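Local coordinates for protein type C neurotoxin (Clostridium botulinum, PDB 3PME) that probably attaches a botulinum C/D mosaic neurotoxin to nerve-cell membranes, using its receptor-binding domain to recognise gangliosides and phosphatidylethanolamine, at residues Leu8-Lys13 / Ile179-Asp184; Val35-Thr40 / Met192-Asp197; Cys325-Lys330 / Phe362-Met367. One frame throughout, in Å; residues are numbered along the deposited sequence.

From the N terminus, Leu8-Lys13 opens contact 1 and Val35-Thr40 opens contact 2; Ile179-Asp184 then closes the first loop and Met192-Asp197 the second. Because the four segments alternate, the two loops cross; the centres of contacts 1 and 2 are about 10 Å apart, and Ile183 CD1 lies 4.0 Å from Leu193 CD2. Contact 1 joins the two sheets of the lectin-like sandwich, while contact 2 sets a surface loop against strand 193-201, which pairs with strand 6-13 of contact 1. Contact 3 follows in series, closing a much shorter loop in the trefoil-family half of the chain, its centre about 48 Å from that of contact 1 and about 39 Å from that of contact 2.

Contact 1: Leu8-Lys13 / Ile179-Asp184; sequences LSLQNK and IVFGID
Leu8 meets Ile179 and Leu10 meets Phe181, two apolar pairs that bridge strands of different sheets. The backbones stay well apart: CA of Leu8 lies 11.0 Å from CA of Ile179, and CA of Leu10 lies 11.8 Å from CA of Phe181. That separation, with no hydrogen bond across, identifies face-to-face packing of two sheets rather than strand pairing. The two-residue step on each strand matches the alternation of side chains, which sends Leu8 and Leu10 inward together, as it does Ile179 and Phe181.

Leu8 and Ile179 reach toward each other tip to tip, CD2 of Leu8 standing 4.0 Å from CD1 of Ile179. With CG of Leu8 opposite its backbone N (chi1 177°), the isobutyl group extends into the gap. Leu10 and Phe181 approach from opposite directions, and a single methyl does the touching: Leu10 CD1 sits obliquely by the ring, 4.0 Å from Phe181 CE1 and 4.1 Å from CZ. Phe181 also makes edge-to-face contacts with Phe43 and Phe198.

All four side chains are buried, in keeping with the hydrophobic interior of a concanavalin-type jelly-roll sandwich. On one side strand 6-13 pairs antiparallel with strands 16-19 and 193-201; on the other, strand 178-181 forms an outer strand of the three-stranded sheet, beside strand 51-55, whose Val54 touches Leu8 and Phe181.

Contact 2: Val35-Thr40 / Met192-Asp197; sequences VNTIYT and MLWIRD
The Tyr39 ring carries the guanidinium of Arg196 flat on one face, while the Trp194 indole has Ile38 CD1 over one face and a water at its edge. These groups join a loop to strand 193-201 of the lectin-like jelly-roll sandwich.

The evidence for a parallel cation-pi stack is direct: Arg196 CZ lies 3.7 Å from the centroid of the Tyr39 ring, 7° off its normal, and the two planes are tilted by only 11°. The closest approach is Arg196 NH1 to Tyr39 CE2, 3.4 Å. CG of Arg196 lies between its backbone N and carbonyl carbon (chi1 80°), and the chain then runs extended to NE, which carries the planar group across the tyrosine. NE also forms a salt bridge with Asp197 OD2 of the same segment, the hydrogen bond within it being weak. NH2 donates to the Gln217 carbonyl, and Trp74 and Trp140 make further cation-pi contacts, so the charge lies in an aromatic setting that should stabilise it.

Tyr39 OH is bonded to the carbonyl of Gly228 and Ile38 touches Asn229 and Pro230, partners that suggest a place near the junction with the C-terminal receptor-binding half. In the loop, the Asp42 carboxylate accepts the backbone N-H groups of Thr37, Ile38 and Tyr39, fixing the turn that presents these side chains.

Ile38 CD1 makes a CH-pi contact 4.0 Å from the centroid of the five-membered ring of Trp194. Thr37 OG1 is 3.9 Å from Trp194 NE1, too far for a direct bond; a water in the indole plane spans the gap, accepting from NE1 and donating to OG1, at 2.9 Å from each.

Contact 3: Cys325-Lys330 / Phe362-Met367; sequences CVYALK and FMKNTM
Tyr327 faces Lys364 and Thr366 across a gap too wide for backbone pairing, its CA 9.0 Å from CA of Thr366 and 10.9 Å from CA of Lys364, a spacing explained by strand 383-389, with which strands 326-332 and 366-373 both pair.

Tyr327 sends its ring into the gap and crosses both partners at about a right angle. The phenol oxygen lies against the aliphatic part of the lysine, Tyr327 OH being 3.6 Å from Lys364 CD and 3.7 Å from CE. The lysine is extended as far as CE and then bends (chi4 -62°), leaving NZ 5.2 Å from Tyr327 OH. Just before Lys364 the chain reverses in a classic gamma turn: Lys364 N bonds to Phe362 O at 2.7 Å, and Met363 has phi 70° and psi -49°. Farther in, Thr366 CG2 approaches the ring obliquely, 4.2 Å from Tyr327 CE2. Cys325, disulfide-bonded to Cys321, presents SG on the same side, 4.6 Å from Lys364 CD.

The contact joins strand 326-332 of the beta-trefoil to the start of strand 366-373 and the loop before it. Arg308 makes a cation-pi contact with the Tyr327 ring, whereas Lys364 contributes methylenes and no hydrogen bond to Tyr327. The chemistry thus implies direct contact by van der Waals packing and not by charge pairing, while backbone bonds to strand 383-389 hold both strands in the sheet.

Contact 1: Leu8-Lys13 / Ile179-Asp184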
# COMPACT_ATOMS: atom_id res chain seq x y z
N LEU A 8 16.98 13.58 11.84
CA LEU A 8 15.71 13.38 12.52
C LEU A 8 15.13 12.07 12.03
O LEU A 8 15.11 11.80 10.84
CB LEU A 8 14.74 14.53 12.25
CG LEU A 8 13.35 14.35 12.87
CD1 LEU A 8 13.44 14.43 14.39
CD2 LEU A 8 12.39 15.42 12.36
N SER A 9 14.70 11.22 12.96
CA SER A 9 14.09 9.95 12.60
C SER A 9 13.01 9.62 13.62
O SER A 9 13.31 9.20 14.75
CB SER A 9 15.15 8.85 12.55
OG SER A 9 14.63 7.66 11.98
N LEU A 10 11.75 9.83 13.24
CA LEU A 10 10.65 9.55 14.15
C LEU A 10 10.33 8.07 14.11
O LEU A 10 9.91 7.53 13.09
CB LEU A 10 9.41 10.37 13.80
CG LEU A 10 9.57 11.89 13.81
CD1 LEU A 10 8.24 12.54 13.42
CD2 LEU A 10 10.04 12.39 15.17
N GLN A 11 10.58 7.40 15.23
CA GLN A 11 10.34 5.97 15.32
C GLN A 11 9.68 5.64 16.63
O GLN A 11 9.80 6.37 17.61
CB GLN A 11 11.65 5.20 15.16
CG GLN A 11 12.29 5.36 13.80
CD GLN A 11 13.47 4.44 13.60
OE1 GLN A 11 13.72 3.96 12.49
NE2 GLN A 11 14.20 4.17 14.67
N ASN A 12 8.96 4.53 16.64
CA ASN A 12 8.28 4.10 17.85
C ASN A 12 9.19 3.20 18.67
O ASN A 12 9.51 2.08 18.26
CB ASN A 12 6.98 3.38 17.50
CG ASN A 12 6.07 3.25 18.70
OD1 ASN A 12 6.40 2.58 19.67
ND2 ASN A 12 4.91 3.91 18.63
N LYS A 13 9.61 3.70 19.83
CA LYS A 13 10.51 2.97 20.72
C LYS A 13 9.88 2.87 22.09
O LYS A 13 9.39 3.87 22.63
CB LYS A 13 11.86 3.67 20.82
CG LYS A 13 12.66 3.69 19.53
CD LYS A 13 12.93 2.27 19.04
CE LYS A 13 13.61 2.27 17.69
NZ LYS A 13 13.84 0.88 17.20
N ILE A 179 8.68 21.67 13.78
CA ILE A 179 7.89 21.05 12.73
C ILE A 179 6.59 20.61 13.36
O ILE A 179 6.61 19.89 14.37
CB ILE A 179 8.59 19.81 12.15
CG1 ILE A 179 9.97 20.17 11.64
CG2 ILE A 179 7.78 19.21 11.01
CD1 ILE A 179 10.82 18.96 11.30
N VAL A 180 5.47 21.05 12.80
CA VAL A 180 4.17 20.66 13.34
C VAL A 180 3.42 19.77 12.36
O VAL A 180 3.09 20.19 11.24
CB VAL A 180 3.30 21.90 13.64
CG1 VAL A 180 1.92 21.48 14.14
CG2 VAL A 180 4.01 22.82 14.64
N PHE A 181 3.13 18.53 12.79
CA PHE A 181 2.33 17.60 12.02
C PHE A 181 0.88 17.73 12.46
O PHE A 181 0.59 17.66 13.66
CB PHE A 181 2.78 16.16 12.27
CG PHE A 181 4.16 15.86 11.77
CD1 PHE A 181 5.27 16.22 12.51
CD2 PHE A 181 4.34 15.19 10.56
CE1 PHE A 181 6.55 15.93 12.04
CE2 PHE A 181 5.62 14.89 10.10
CZ PHE A 181 6.72 15.27 10.84
N GLY A 182 -0.03 17.91 11.51
CA GLY A 182 -1.44 17.97 11.86
C GLY A 182 -2.28 18.84 10.95
O GLY A 182 -1.78 19.75 10.30
N ILE A 183 -3.58 18.55 10.92
CA ILE A 183 -4.53 19.31 10.11
C ILE A 183 -5.33 20.28 10.97
O ILE A 183 -5.99 19.87 11.92
CB ILE A 183 -5.49 18.37 9.37
CG1 ILE A 183 -4.70 17.37 8.53
CG2 ILE A 183 -6.48 19.16 8.52
CD1 ILE A 183 -5.56 16.28 7.91
N ASP A 184 -5.27 21.56 10.62
CA ASP A 184 -5.97 22.60 11.38
C ASP A 184 -7.37 22.88 10.84
O ASP A 184 -8.26 23.30 11.59
CB ASP A 184 -5.16 23.90 11.39
CG ASP A 184 -4.43 24.11 12.70
OD1 ASP A 184 -4.84 23.51 13.72
OD2 ASP A 184 -3.45 24.88 12.72

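Contact 2: Val35-Thr40 / Met192-Asp197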
# COMPACT_ATOMS: atom_id res chain seq x y z
N VAL A 35 -0.85 6.11 17.29
CA VAL A 35 0.45 5.71 16.76
C VAL A 35 0.57 4.20 16.67
O VAL A 35 -0.07 3.46 17.43
CB VAL A 35 1.63 6.28 17.59
CG1 VAL A 35 1.55 7.80 17.66
CG2 VAL A 35 1.65 5.67 19.00
N ASN A 36 1.38 3.73 15.73
CA ASN A 36 1.67 2.32 15.58
C ASN A 36 0.38 1.52 15.43
O ASN A 36 0.10 0.59 16.20
CB ASN A 36 2.47 1.81 16.78
CG ASN A 36 2.96 0.39 16.60
OD1 ASN A 36 2.80 -0.21 15.54
ND2 ASN A 36 3.56 -0.15 17.65
N THR A 37 -0.43 1.90 14.45
CA THR A 37 -1.69 1.19 14.24
C THR A 37 -1.63 0.19 13.09
O THR A 37 -2.26 -0.88 13.15
CB THR A 37 -2.87 2.16 14.05
OG1 THR A 37 -2.68 2.94 12.86
CG2 THR A 37 -3.00 3.09 15.25
N ILE A 38 -0.87 0.51 12.04
CA ILE A 38 -0.70 -0.38 10.89
C ILE A 38 0.76 -0.80 10.76
O ILE A 38 1.07 -1.99 10.63
CB ILE A 38 -1.13 0.32 9.58
CG1 ILE A 38 -2.57 0.82 9.67
CG2 ILE A 38 -0.94 -0.62 8.39
CD1 ILE A 38 -3.00 1.68 8.50
N TYR A 39 1.65 0.19 10.78
CA TYR A 39 3.09 -0.02 10.75
C TYR A 39 3.71 0.55 12.01
O TYR A 39 3.22 1.55 12.55
CB TYR A 39 3.71 0.68 9.53
CG TYR A 39 3.52 -0.06 8.23
CD1 TYR A 39 4.39 -1.08 7.87
CD2 TYR A 39 2.47 0.23 7.38
CE1 TYR A 39 4.23 -1.78 6.69
CE2 TYR A 39 2.30 -0.45 6.19
CZ TYR A 39 3.18 -1.45 5.85
OH TYR A 39 3.03 -2.16 4.68
N THR A 40 4.80 -0.05 12.45
CA THR A 40 5.46 0.33 13.70
C THR A 40 5.67 1.82 13.88
O THR A 40 5.36 2.38 14.92
CB THR A 40 6.80 -0.39 13.86
OG1 THR A 40 6.58 -1.80 13.92
CG2 THR A 40 7.50 0.06 15.13
N MET A 192 -8.95 11.61 6.90
CA MET A 192 -7.85 11.20 7.76
C MET A 192 -6.66 10.82 6.88
O MET A 192 -6.81 10.59 5.69
CB MET A 192 -8.27 10.01 8.62
CG MET A 192 -8.54 8.72 7.83
SD MET A 192 -9.43 7.47 8.77
CE MET A 192 -11.02 8.26 8.94
N LEU A 193 -5.48 10.77 7.48
CA LEU A 193 -4.30 10.28 6.78
C LEU A 193 -3.34 9.66 7.76
O LEU A 193 -3.41 9.90 8.97
CB LEU A 193 -3.61 11.42 6.01
CG LEU A 193 -2.96 12.53 6.83
CD1 LEU A 193 -1.53 12.19 7.20
CD2 LEU A 193 -3.00 13.83 6.06
N TRP A 194 -2.41 8.88 7.22
CA TRP A 194 -1.38 8.22 8.00
C TRP A 194 -0.05 8.58 7.39
O TRP A 194 0.06 8.71 6.17
CB TRP A 194 -1.52 6.69 7.92
CG TRP A 194 -2.78 6.10 8.50
CD1 TRP A 194 -2.88 5.43 9.68
CD2 TRP A 194 -4.09 6.07 7.90
NE1 TRP A 194 -4.18 4.99 9.86
CE2 TRP A 194 -4.94 5.37 8.79
CE3 TRP A 194 -4.62 6.55 6.70
CZ2 TRP A 194 -6.29 5.16 8.53
CZ3 TRP A 194 -5.97 6.35 6.44
CH2 TRP A 194 -6.80 5.65 7.36
N ILE A 195 0.96 8.72 8.25
CA ILE A 195 2.34 8.90 7.80
C ILE A 195 3.18 7.85 8.52
O ILE A 195 2.86 7.47 9.65
CB ILE A 195 2.85 10.30 8.15
CG1 ILE A 195 2.16 11.33 7.25
CG2 ILE A 195 4.38 10.41 8.00
CD1 ILE A 195 2.36 12.77 7.70
N ARG A 196 4.23 7.35 7.88
CA ARG A 196 5.17 6.50 8.61
C ARG A 196 6.61 6.75 8.21
O ARG A 196 6.89 7.23 7.11
CB ARG A 196 4.82 5.01 8.45
CG ARG A 196 5.30 4.38 7.13
CD ARG A 196 4.91 2.92 7.16
NE ARG A 196 5.63 2.09 6.20
CZ ARG A 196 5.15 1.72 5.03
NH1 ARG A 196 3.95 2.14 4.63
NH2 ARG A 196 5.85 0.91 4.25
N ASP A 197 7.52 6.40 9.11
CA ASP A 197 8.95 6.45 8.87
C ASP A 197 9.42 7.83 8.42
O ASP A 197 10.17 7.98 7.45
CB ASP A 197 9.37 5.36 7.87
CG ASP A 197 9.11 3.95 8.40
OD1 ASP A 197 9.82 3.53 9.34
OD2 ASP A 197 8.20 3.28 7.89
O HOH W 1 -5.36 3.08 11.70

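Contact 3: Cys325-Lys330 / Phe362-Met367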
# COMPACT_ATOMS: atom_id res chain seq x y z
N CYS A 325 -1.45 -27.58 -18.50
CA CYS A 325 -2.67 -28.05 -17.85
C CYS A 325 -3.36 -26.91 -17.13
O CYS A 325 -2.71 -26.08 -16.51
CB CYS A 325 -2.33 -29.17 -16.87
SG CYS A 325 -1.40 -30.50 -17.66
N VAL A 326 -4.69 -26.86 -17.24
CA VAL A 326 -5.47 -25.78 -16.66
C VAL A 326 -6.52 -26.39 -15.74
O VAL A 326 -7.36 -27.16 -16.21
CB VAL A 326 -6.18 -24.95 -17.74
CG1 VAL A 326 -7.04 -23.87 -17.10
CG2 VAL A 326 -5.17 -24.34 -18.71
N TYR A 327 -6.46 -26.05 -14.46
CA TYR A 327 -7.37 -26.61 -13.46
C TYR A 327 -8.26 -25.53 -12.86
O TYR A 327 -7.81 -24.46 -12.47
CB TYR A 327 -6.58 -27.28 -12.33
CG TYR A 327 -5.59 -28.31 -12.78
CD1 TYR A 327 -5.99 -29.62 -13.02
CD2 TYR A 327 -4.25 -27.98 -12.93
CE1 TYR A 327 -5.07 -30.57 -13.44
CE2 TYR A 327 -3.32 -28.93 -13.33
CZ TYR A 327 -3.74 -30.21 -13.59
OH TYR A 327 -2.81 -31.15 -13.99
N ALA A 328 -9.55 -25.81 -12.79
CA ALA A 328 -10.48 -24.94 -12.11
C ALA A 328 -10.27 -25.02 -10.60
O ALA A 328 -9.57 -25.91 -10.09
CB ALA A 328 -11.91 -25.32 -12.46
N LEU A 329 -10.87 -24.07 -9.89
CA LEU A 329 -10.86 -24.07 -8.43
C LEU A 329 -12.27 -24.39 -7.95
O LEU A 329 -13.26 -24.04 -8.59
CB LEU A 329 -10.43 -22.70 -7.92
CG LEU A 329 -9.07 -22.22 -8.43
CD1 LEU A 329 -8.78 -20.89 -7.77
CD2 LEU A 329 -7.98 -23.23 -8.10
N LYS A 330 -12.36 -25.07 -6.80
CA LYS A 330 -13.66 -25.49 -6.29
C LYS A 330 -13.73 -25.20 -4.80
O LYS A 330 -12.71 -24.93 -4.17
CB LYS A 330 -13.85 -27.00 -6.51
CG LYS A 330 -13.66 -27.43 -7.96
CD LYS A 330 -13.58 -28.94 -8.10
CE LYS A 330 -14.89 -29.60 -7.75
NZ LYS A 330 -14.81 -31.08 -7.93
N PHE A 362 0.99 -29.06 -5.38
CA PHE A 362 0.30 -30.34 -5.25
C PHE A 362 0.30 -31.06 -6.60
O PHE A 362 -0.31 -30.60 -7.57
CB PHE A 362 -1.12 -30.18 -4.73
CG PHE A 362 -1.75 -31.49 -4.29
CD1 PHE A 362 -1.39 -32.06 -3.08
CD2 PHE A 362 -2.66 -32.13 -5.10
CE1 PHE A 362 -1.96 -33.27 -2.68
CE2 PHE A 362 -3.24 -33.34 -4.70
CZ PHE A 362 -2.88 -33.91 -3.49
N MET A 363 1.05 -32.17 -6.65
CA MET A 363 1.17 -33.04 -7.82
C MET A 363 1.94 -32.45 -9.01
O MET A 363 2.81 -33.11 -9.57
CB MET A 363 -0.21 -33.55 -8.26
CG MET A 363 -0.95 -34.28 -7.16
SD MET A 363 -0.12 -35.80 -6.63
CE MET A 363 -1.38 -36.52 -5.58
N LYS A 364 1.60 -31.22 -9.39
CA LYS A 364 2.35 -30.49 -10.41
C LYS A 364 2.50 -29.06 -9.92
O LYS A 364 1.71 -28.60 -9.10
CB LYS A 364 1.62 -30.49 -11.76
CG LYS A 364 1.45 -31.86 -12.41
CD LYS A 364 0.75 -31.73 -13.75
CE LYS A 364 0.32 -33.10 -14.30
NZ LYS A 364 1.50 -33.98 -14.54
N ASN A 365 3.52 -28.37 -10.40
CA ASN A 365 3.70 -26.97 -10.06
C ASN A 365 2.75 -26.12 -10.88
O ASN A 365 2.79 -26.13 -12.11
CB ASN A 365 5.14 -26.51 -10.30
CG ASN A 365 6.10 -27.08 -9.27
OD1 ASN A 365 7.14 -27.64 -9.62
ND2 ASN A 365 5.75 -26.95 -8.00
N THR A 366 1.88 -25.38 -10.20
CA THR A 366 0.98 -24.47 -10.89
C THR A 366 1.04 -23.07 -10.32
O THR A 366 1.55 -22.84 -9.21
CB THR A 366 -0.48 -24.94 -10.81
OG1 THR A 366 -0.88 -25.02 -9.44
CG2 THR A 366 -0.67 -26.31 -11.48
N MET A 367 0.50 -22.13 -11.08
CA MET A 367 0.38 -20.75 -10.65
C MET A 367 -1.05 -20.33 -10.92
O MET A 367 -1.62 -20.69 -11.94
CB MET A 367 1.33 -19.84 -11.44
CG MET A 367 1.27 -18.39 -10.97
SD MET A 367 2.43 -17.27 -11.78
CE MET A 367 1.86 -17.38 -13.44